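Local atomic coordinates of glutathione synthetase-like effector 30 (Gpa-GSS30-apo) (Globodera pallida, PDB entry 5OET), a protein that is a nematode effector derived from glutathione synthetase, probably sharing the ATP-grasp fold of the enzyme that joins gamma-glutamylcysteine to glycine. Residues Q103-Q108 with S494-M499; Q108-L113 with E375-V380. All blocks are in the same frame, centred on the assembly; numbering follows the deposited sequence.

Contact 1: Q103-Q108 with S494-M499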
ATOM      1  N   GLN A 103      26.526  16.107  -5.651  1.00 51.29           N
ATOM      2  CA  GLN A 103      27.100  17.028  -4.681  1.00 51.07           C
ATOM      3  C   GLN A 103      26.341  16.977  -3.343  1.00 51.23           C
ATOM      4  O   GLN A 103      26.981  17.005  -2.271  1.00 53.42           O
ATOM      5  CB  GLN A 103      27.105  18.455  -5.246  1.00 51.63           C
ATOM      6  CG  GLN A 103      28.004  19.440  -4.535  1.00 52.62           C
ATOM      7  CD  GLN A 103      27.761  20.878  -4.963  1.00 53.24           C
ATOM      8  OE1 GLN A 103      27.282  21.153  -6.076  1.00 54.39           O
ATOM      9  NE2 GLN A 103      28.107  21.815  -4.078  1.00 52.85           N
ATOM     10  N   ALA A 104      25.010  16.892  -3.385  1.00 49.29           N
ATOM     11  CA  ALA A 104      24.210  16.785  -2.155  1.00 49.65           C
ATOM     12  C   ALA A 104      24.355  15.429  -1.433  1.00 49.82           C
ATOM     13  O   ALA A 104      24.466  15.359  -0.205  1.00 51.07           O
ATOM     14  CB  ALA A 104      22.745  17.034  -2.455  1.00 49.05           C
ATOM     15  N   VAL A 105      24.314  14.356  -2.208  1.00 50.10           N
ATOM     16  CA  VAL A 105      24.527  13.020  -1.682  1.00 49.13           C
ATOM     17  C   VAL A 105      25.905  12.903  -1.052  1.00 50.42           C
ATOM     18  O   VAL A 105      26.009  12.365   0.025  1.00 50.07           O
ATOM     19  CB  VAL A 105      24.338  11.953  -2.780  1.00 49.02           C
ATOM     20  CG1 VAL A 105      24.931  10.605  -2.374  1.00 49.15           C
ATOM     21  CG2 VAL A 105      22.856  11.824  -3.106  1.00 47.82           C
ATOM     22  N   ASP A 106      26.938  13.418  -1.717  1.00 53.61           N
ATOM     23  CA  ASP A 106      28.321  13.272  -1.254  1.00 57.11           C
ATOM     24  C   ASP A 106      28.643  14.012   0.051  1.00 55.82           C
ATOM     25  O   ASP A 106      29.512  13.576   0.800  1.00 57.02           O
ATOM     26  CB  ASP A 106      29.321  13.737  -2.338  1.00 62.44           C
ATOM     27  CG  ASP A 106      29.404  12.781  -3.539  1.00 66.28           C
ATOM     28  OD1 ASP A 106      29.129  11.562  -3.366  1.00 70.10           O
ATOM     29  OD2 ASP A 106      29.736  13.260  -4.663  1.00 68.28           O
ATOM     30  N   VAL A 107      27.961  15.126   0.311  1.00 53.73           N
ATOM     31  CA  VAL A 107      28.280  15.965   1.469  1.00 52.56           C
ATOM     32  C   VAL A 107      27.546  15.515   2.749  1.00 51.90           C
ATOM     33  O   VAL A 107      27.834  16.014   3.854  1.00 50.67           O
ATOM     34  CB  VAL A 107      28.038  17.463   1.148  1.00 52.17           C
ATOM     35  CG1 VAL A 107      26.558  17.838   1.194  1.00 50.55           C
ATOM     36  CG2 VAL A 107      28.860  18.346   2.066  1.00 52.37           C
ATOM     37  N   GLN A 108      26.623  14.557   2.607  1.00 51.95           N
ATOM     38  CA  GLN A 108      25.792  14.115   3.729  1.00 50.50           C
ATOM     39  C   GLN A 108      26.608  13.555   4.876  1.00 50.99           C
ATOM     40  O   GLN A 108      26.342  13.881   6.017  1.00 51.08           O
ATOM     41  CB  GLN A 108      24.731  13.087   3.288  1.00 49.81           C
ATOM     42  CG  GLN A 108      23.584  12.917   4.286  1.00 49.31           C
ATOM     43  CD  GLN A 108      22.858  14.231   4.616  1.00 50.17           C
ATOM     44  OE1 GLN A 108      22.257  14.359   5.680  1.00 50.61           O
ATOM     45  NE2 GLN A 108      22.914  15.217   3.700  1.00 52.74           N
ATOM     46  N   SER A 494      24.771   4.922   8.272  1.00 47.72           N
ATOM     47  CA  SER A 494      23.751   4.282   7.438  1.00 48.22           C
ATOM     48  C   SER A 494      23.975   4.607   5.979  1.00 47.84           C
ATOM     49  O   SER A 494      24.753   5.498   5.663  1.00 48.09           O
ATOM     50  CB  SER A 494      22.351   4.763   7.832  1.00 47.83           C
ATOM     51  OG  SER A 494      22.110   6.089   7.392  1.00 47.27           O
ATOM     52  N   ARG A 495      23.280   3.893   5.098  1.00 48.28           N
ATOM     53  CA  ARG A 495      23.203   4.268   3.681  1.00 49.54           C
ATOM     54  C   ARG A 495      22.555   5.654   3.592  1.00 49.37           C
ATOM     55  O   ARG A 495      21.870   6.084   4.528  1.00 48.43           O
ATOM     56  CB  ARG A 495      22.387   3.254   2.874  1.00 50.62           C
ATOM     57  CG  ARG A 495      20.906   3.206   3.252  1.00 52.01           C
ATOM     58  CD  ARG A 495      20.053   2.348   2.319  1.00 54.78           C
ATOM     59  NE  ARG A 495      20.093   0.910   2.643  1.00 57.17           N
ATOM     60  CZ  ARG A 495      20.690  -0.043   1.918  1.00 59.00           C
ATOM     61  NH1 ARG A 495      21.327   0.237   0.773  1.00 60.40           N
ATOM     62  NH2 ARG A 495      20.644  -1.305   2.342  1.00 58.75           N
ATOM     63  N   THR A 496      22.794   6.357   2.494  1.00 50.95           N
ATOM     64  CA  THR A 496      22.103   7.608   2.221  1.00 51.54           C
ATOM     65  C   THR A 496      20.791   7.332   1.527  1.00 49.39           C
ATOM     66  O   THR A 496      20.604   6.276   0.915  1.00 48.89           O
ATOM     67  CB  THR A 496      22.911   8.538   1.326  1.00 54.80           C
ATOM     68  OG1 THR A 496      23.538   7.753   0.309  1.00 58.52           O
ATOM     69  CG2 THR A 496      23.940   9.284   2.157  1.00 56.93           C
ATOM     70  N   GLY A 497      19.885   8.294   1.659  1.00 47.44           N
ATOM     71  CA  GLY A 497      18.596   8.288   0.983  1.00 46.99           C
ATOM     72  C   GLY A 497      18.298   9.654   0.401  1.00 46.38           C
ATOM     73  O   GLY A 497      19.025  10.616   0.669  1.00 45.82           O
ATOM     74  N   HIS A 498      17.225   9.750  -0.377  1.00 46.28           N
ATOM     75  CA  HIS A 498      16.875  11.023  -1.018  1.00 47.79           C
ATOM     76  C   HIS A 498      15.426  11.079  -1.459  1.00 45.95           C
ATOM     77  O   HIS A 498      14.868  10.088  -1.922  1.00 44.76           O
ATOM     78  CB  HIS A 498      17.793  11.278  -2.222  1.00 48.87           C
ATOM     79  CG  HIS A 498      17.640  10.262  -3.301  1.00 49.34           C
ATOM     80  ND1 HIS A 498      18.341   9.072  -3.327  1.00 51.70           N
ATOM     81  CD2 HIS A 498      16.817  10.238  -4.374  1.00 49.35           C
ATOM     82  CE1 HIS A 498      17.968   8.370  -4.385  1.00 52.55           C
ATOM     83  NE2 HIS A 498      17.053   9.059  -5.044  1.00 51.01           N
ATOM     84  N   MET A 499      14.854  12.266  -1.345  1.00 46.33           N
ATOM     85  CA  MET A 499      13.472  12.532  -1.715  1.00 47.61           C
ATOM     86  C   MET A 499      13.402  13.903  -2.356  1.00 46.81           C
ATOM     87  O   MET A 499      14.398  14.629  -2.388  1.00 46.58           O
ATOM     88  CB  MET A 499      12.615  12.533  -0.461  1.00 49.52           C
ATOM     89  CG  MET A 499      13.003  13.653   0.504  1.00 52.19           C
ATOM     90  SD  MET A 499      11.675  14.029   1.624  1.00 55.35           S
ATOM     91  CE  MET A 499      10.542  14.806   0.507  1.00 56.91           C
TER
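Thr496 holds OG1 between its backbone N and carbonyl carbon, chi1 40°, with CG2 beside the N. This rotation gives each branch its own partner on the helix: OG1 faces Val105 and CG2 faces Gln108. Val105 has CG1 anti to its backbone N, chi1 164°, and that methyl is the one that reaches Thr496. The distance from Val105 CG1 to Thr496 OG1 is 4.2 Å, a loose van der Waals approach of a methyl to a hydroxyl. The side chains of Val105 and Thr496 lie at a slant to each other. Thr496 CG2 lies 4.0 Å from Gln108 CB, so Gln108 meets Thr496 with the base of its side chain and not with its amide. The two helix residues are three positions apart and present one side of the helix to the threonine. The helix and Thr496 are set apart in backbone, with 7.1 Å between Val105 CA and Thr496 CA. The contact is small and partly buried, and Thr496 is exposed. Gly497 and Met499 pair through their backbones with Phe478 and Gly476 of strand 469-484. Helix 98-119 packs on this mixed sheet, where Ala104 and Gln108 touch Ile477. Ser494 and Arg495 also touch helix 225-240, and Arg495 forms a salt bridge there with Glu231.

Contact 2: Q108-L113 with E375-V380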
ATOM      1  N   GLN A 108      26.623  14.557   2.607  1.00 51.95           N
ATOM      2  CA  GLN A 108      25.792  14.115   3.729  1.00 50.50           C
ATOM      3  C   GLN A 108      26.608  13.555   4.876  1.00 50.99           C
ATOM      4  O   GLN A 108      26.342  13.881   6.017  1.00 51.08           O
ATOM      5  CB  GLN A 108      24.731  13.087   3.288  1.00 49.81           C
ATOM      6  CG  GLN A 108      23.584  12.917   4.286  1.00 49.31           C
ATOM      7  CD  GLN A 108      22.858  14.231   4.616  1.00 50.17           C
ATOM      8  OE1 GLN A 108      22.257  14.359   5.680  1.00 50.61           O
ATOM      9  NE2 GLN A 108      22.914  15.217   3.700  1.00 52.74           N
ATOM     10  N   LYS A 109      27.613  12.739   4.578  1.00 53.16           N
ATOM     11  CA  LYS A 109      28.518  12.222   5.620  1.00 54.95           C
ATOM     12  C   LYS A 109      29.133  13.380   6.446  1.00 54.81           C
ATOM     13  O   LYS A 109      29.081  13.382   7.680  1.00 53.81           O
ATOM     14  CB  LYS A 109      29.606  11.352   4.982  1.00 57.43           C
ATOM     15  CG  LYS A 109      30.385  10.467   5.935  1.00 59.72           C
ATOM     16  CD  LYS A 109      31.709  10.028   5.310  1.00 63.06           C
ATOM     17  CE  LYS A 109      32.653   9.392   6.324  1.00 64.42           C
ATOM     18  NZ  LYS A 109      32.179   8.048   6.783  1.00 64.82           N
ATOM     19  N   ALA A 110      29.676  14.374   5.746  1.00 55.30           N
ATOM     20  CA  ALA A 110      30.225  15.584   6.376  1.00 55.31           C
ATOM     21  C   ALA A 110      29.192  16.347   7.194  1.00 53.51           C
ATOM     22  O   ALA A 110      29.482  16.872   8.272  1.00 54.15           O
ATOM     23  CB  ALA A 110      30.793  16.505   5.309  1.00 56.28           C
ATOM     24  N   MET A 111      27.989  16.427   6.658  1.00 52.31           N
ATOM     25  CA  MET A 111      26.917  17.185   7.288  1.00 51.94           C
ATOM     26  C   MET A 111      26.472  16.545   8.624  1.00 50.50           C
ATOM     27  O   MET A 111      26.262  17.246   9.619  1.00 49.75           O
ATOM     28  CB  MET A 111      25.737  17.320   6.329  1.00 52.79           C
ATOM     29  CG  MET A 111      25.013  18.636   6.493  1.00 54.90           C
ATOM     30  SD  MET A 111      25.811  19.927   5.537  1.00 58.52           S
ATOM     31  CE  MET A 111      25.443  21.345   6.604  1.00 60.13           C
ATOM     32  N   LEU A 112      26.356  15.216   8.656  1.00 48.23           N
ATOM     33  CA  LEU A 112      26.085  14.518   9.917  1.00 46.23           C
ATOM     34  C   LEU A 112      27.231  14.722  10.910  1.00 44.74           C
ATOM     35  O   LEU A 112      27.001  15.063  12.058  1.00 44.11           O
ATOM     36  CB  LEU A 112      25.853  13.027   9.683  1.00 46.92           C
ATOM     37  CG  LEU A 112      24.654  12.611   8.831  1.00 46.74           C
ATOM     38  CD1 LEU A 112      24.658  11.113   8.564  1.00 47.00           C
ATOM     39  CD2 LEU A 112      23.373  13.023   9.514  1.00 46.06           C
ATOM     40  N   LEU A 113      28.462  14.546  10.460  1.00 44.10           N
ATOM     41  CA  LEU A 113      29.604  14.712  11.353  1.00 45.09           C
ATOM     42  C   LEU A 113      29.695  16.087  11.997  1.00 44.58           C
ATOM     43  O   LEU A 113      30.035  16.181  13.144  1.00 44.09           O
ATOM     44  CB  LEU A 113      30.926  14.370  10.644  1.00 46.88           C
ATOM     45  CG  LEU A 113      31.241  12.891  10.400  1.00 47.51           C
ATOM     46  CD1 LEU A 113      32.660  12.740   9.879  1.00 49.10           C
ATOM     47  CD2 LEU A 113      31.053  12.064  11.670  1.00 47.68           C
ATOM     48  N   GLU A 375      35.219  22.089   3.312  1.00 63.54           N
ATOM     49  CA  GLU A 375      35.085  22.894   2.078  1.00 63.95           C
ATOM     50  C   GLU A 375      33.838  22.512   1.285  1.00 60.04           C
ATOM     51  O   GLU A 375      33.115  23.380   0.801  1.00 59.05           O
ATOM     52  CB  GLU A 375      36.333  22.784   1.203  1.00 67.86           C
ATOM     53  CG  GLU A 375      37.577  23.362   1.868  1.00 71.70           C
ATOM     54  CD  GLU A 375      38.762  23.548   0.919  1.00 78.07           C
ATOM     55  OE1 GLU A 375      38.743  22.971  -0.201  1.00 82.28           O
ATOM     56  OE2 GLU A 375      39.727  24.280   1.294  1.00 81.34           O
ATOM     57  N   ALA A 376      33.598  21.210   1.174  1.00 57.04           N
ATOM     58  CA  ALA A 376      32.339  20.658   0.651  1.00 54.06           C
ATOM     59  C   ALA A 376      31.125  21.289   1.292  1.00 51.83           C
ATOM     60  O   ALA A 376      30.189  21.658   0.587  1.00 51.55           O
ATOM     61  CB  ALA A 376      32.287  19.152   0.847  1.00 52.81           C
ATOM     62  N   ILE A 377      31.140  21.396   2.621  1.00 51.20           N
ATOM     63  CA  ILE A 377      30.084  22.090   3.373  1.00 50.64           C
ATOM     64  C   ILE A 377      30.014  23.587   3.044  1.00 51.88           C
ATOM     65  O   ILE A 377      28.921  24.107   2.877  1.00 51.78           O
ATOM     66  CB  ILE A 377      30.241  21.913   4.899  1.00 50.54           C
ATOM     67  CG1 ILE A 377      29.952  20.466   5.279  1.00 50.50           C
ATOM     68  CG2 ILE A 377      29.280  22.815   5.668  1.00 49.99           C
ATOM     69  CD1 ILE A 377      30.219  20.144   6.733  1.00 50.60           C
ATOM     70  N   ARG A 378      31.155  24.275   2.952  1.00 53.08           N
ATOM     71  CA  ARG A 378      31.138  25.696   2.629  1.00 53.86           C
ATOM     72  C   ARG A 378      30.510  25.965   1.277  1.00 53.80           C
ATOM     73  O   ARG A 378      29.799  26.948   1.147  1.00 53.78           O
ATOM     74  CB  ARG A 378      32.528  26.323   2.701  1.00 55.86           C
ATOM     75  CG  ARG A 378      33.139  26.382   4.098  1.00 56.88           C
ATOM     76  CD  ARG A 378      32.355  27.273   5.032  1.00 56.78           C
ATOM     77  NE  ARG A 378      33.032  27.555   6.292  1.00 57.14           N
ATOM     78  CZ  ARG A 378      32.500  28.268   7.288  1.00 57.09           C
ATOM     79  NH1 ARG A 378      31.275  28.778   7.184  1.00 56.44           N
ATOM     80  NH2 ARG A 378      33.197  28.486   8.404  1.00 57.64           N
ATOM     81  N   LYS A 379      30.761  25.103   0.284  1.00 54.72           N
ATOM     82  CA  LYS A 379      30.170  25.247  -1.078  1.00 54.56           C
ATOM     83  C   LYS A 379      28.631  25.384  -1.105  1.00 53.03           C
ATOM     84  O   LYS A 379      28.094  26.143  -1.912  1.00 51.91           O
ATOM     85  CB  LYS A 379      30.568  24.074  -1.982  1.00 55.01           C
ATOM     86  CG  LYS A 379      31.690  24.327  -2.969  1.00 57.91           C
ATOM     87  CD  LYS A 379      32.299  22.995  -3.449  1.00 59.35           C
ATOM     88  CE  LYS A 379      32.874  23.027  -4.873  1.00 61.89           C
ATOM     89  NZ  LYS A 379      34.087  23.899  -5.026  1.00 64.48           N
ATOM     90  N   VAL A 380      27.938  24.651  -0.228  1.00 52.44           N
ATOM     91  CA  VAL A 380      26.451  24.646  -0.189  1.00 51.74           C
ATOM     92  C   VAL A 380      25.806  25.650   0.785  1.00 52.02           C
ATOM     93  O   VAL A 380      24.583  25.791   0.783  1.00 50.42           O
ATOM     94  CB  VAL A 380      25.877  23.226   0.107  1.00 50.30           C
ATOM     95  CG1 VAL A 380      26.541  22.176  -0.782  1.00 50.40           C
ATOM     96  CG2 VAL A 380      26.047  22.843   1.573  1.00 49.43           C
TER
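The helical segments 108-113 and 375-380 come closest in backbone at Met111 and Ile377, whose CA atoms are 7.0 Å apart. Within the two segments, Ile377 carries the contact and meets both Ala110 and Met111. Its CD1 methyl lies 3.9 Å from Ala110 CB. The same methyl also approaches the backbone of that turn, 3.7 Å from Ala110 O. One carbon further in, Ile377 CG1 is 4.0 Å from Ala110 CB and 4.2 Å from Met111 SD. The outer arm of the isoleucine therefore runs over the alanine, while the sulfur reaches the middle of that arm. Ile377 CG1 lies beside its backbone N, chi1 -69°, and the arm is extended beyond it, chi2 174°, which carries CD1 out to the alanine. This is apolar helix-to-helix packing in a chain whose family is consistent with the ATP-grasp fold of eukaryotic glutathione synthetases. It joins helix 98-119 to the short helix 373-380, and all three touching residues are buried. Met111 takes a different course from Ile377. Its chain bends at chi2 (85°) and again at chi3, and SD swings towards Ile377 although the CB starts off to one side. The Met111 and Ile377 side chains cross at a slant. Helix 98-119 is kinked here, since the N atoms of Lys109 and Ala110 lack bonds to the preceding turn. Normal helical bonding resumes with Leu112 N to Gln108 O, 3.0 Å. Beyond the pair, Met111 touches Gln165 and Gln183 on two strands of the large mixed sheet. Val380 packs on Leu181 and bonds through its backbone to Gln183.

In the fold
From the N terminus, past helix 44-59 and several strands, the chain enters helix 98-119, which supplies one side of both contacts. Gln108 belongs to both of its segments. Then 261 residues separate segment 108-113 from segment 375-380, where contact 2 closes the inner loop. The chain continues to strand 490-504, where contact 1 closes a longer loop that encloses that of contact 2. The two contacts do not cross in sequence, and their centres are about 11 Å apart. Helix 98-119 thus joins the short helix to a late strand of the large mixed sheet. The contacts also touch directly: Val107 CG2 packs 3.7 Å from Ala376 CB, and Gln103 reaches Lys379 and Val380.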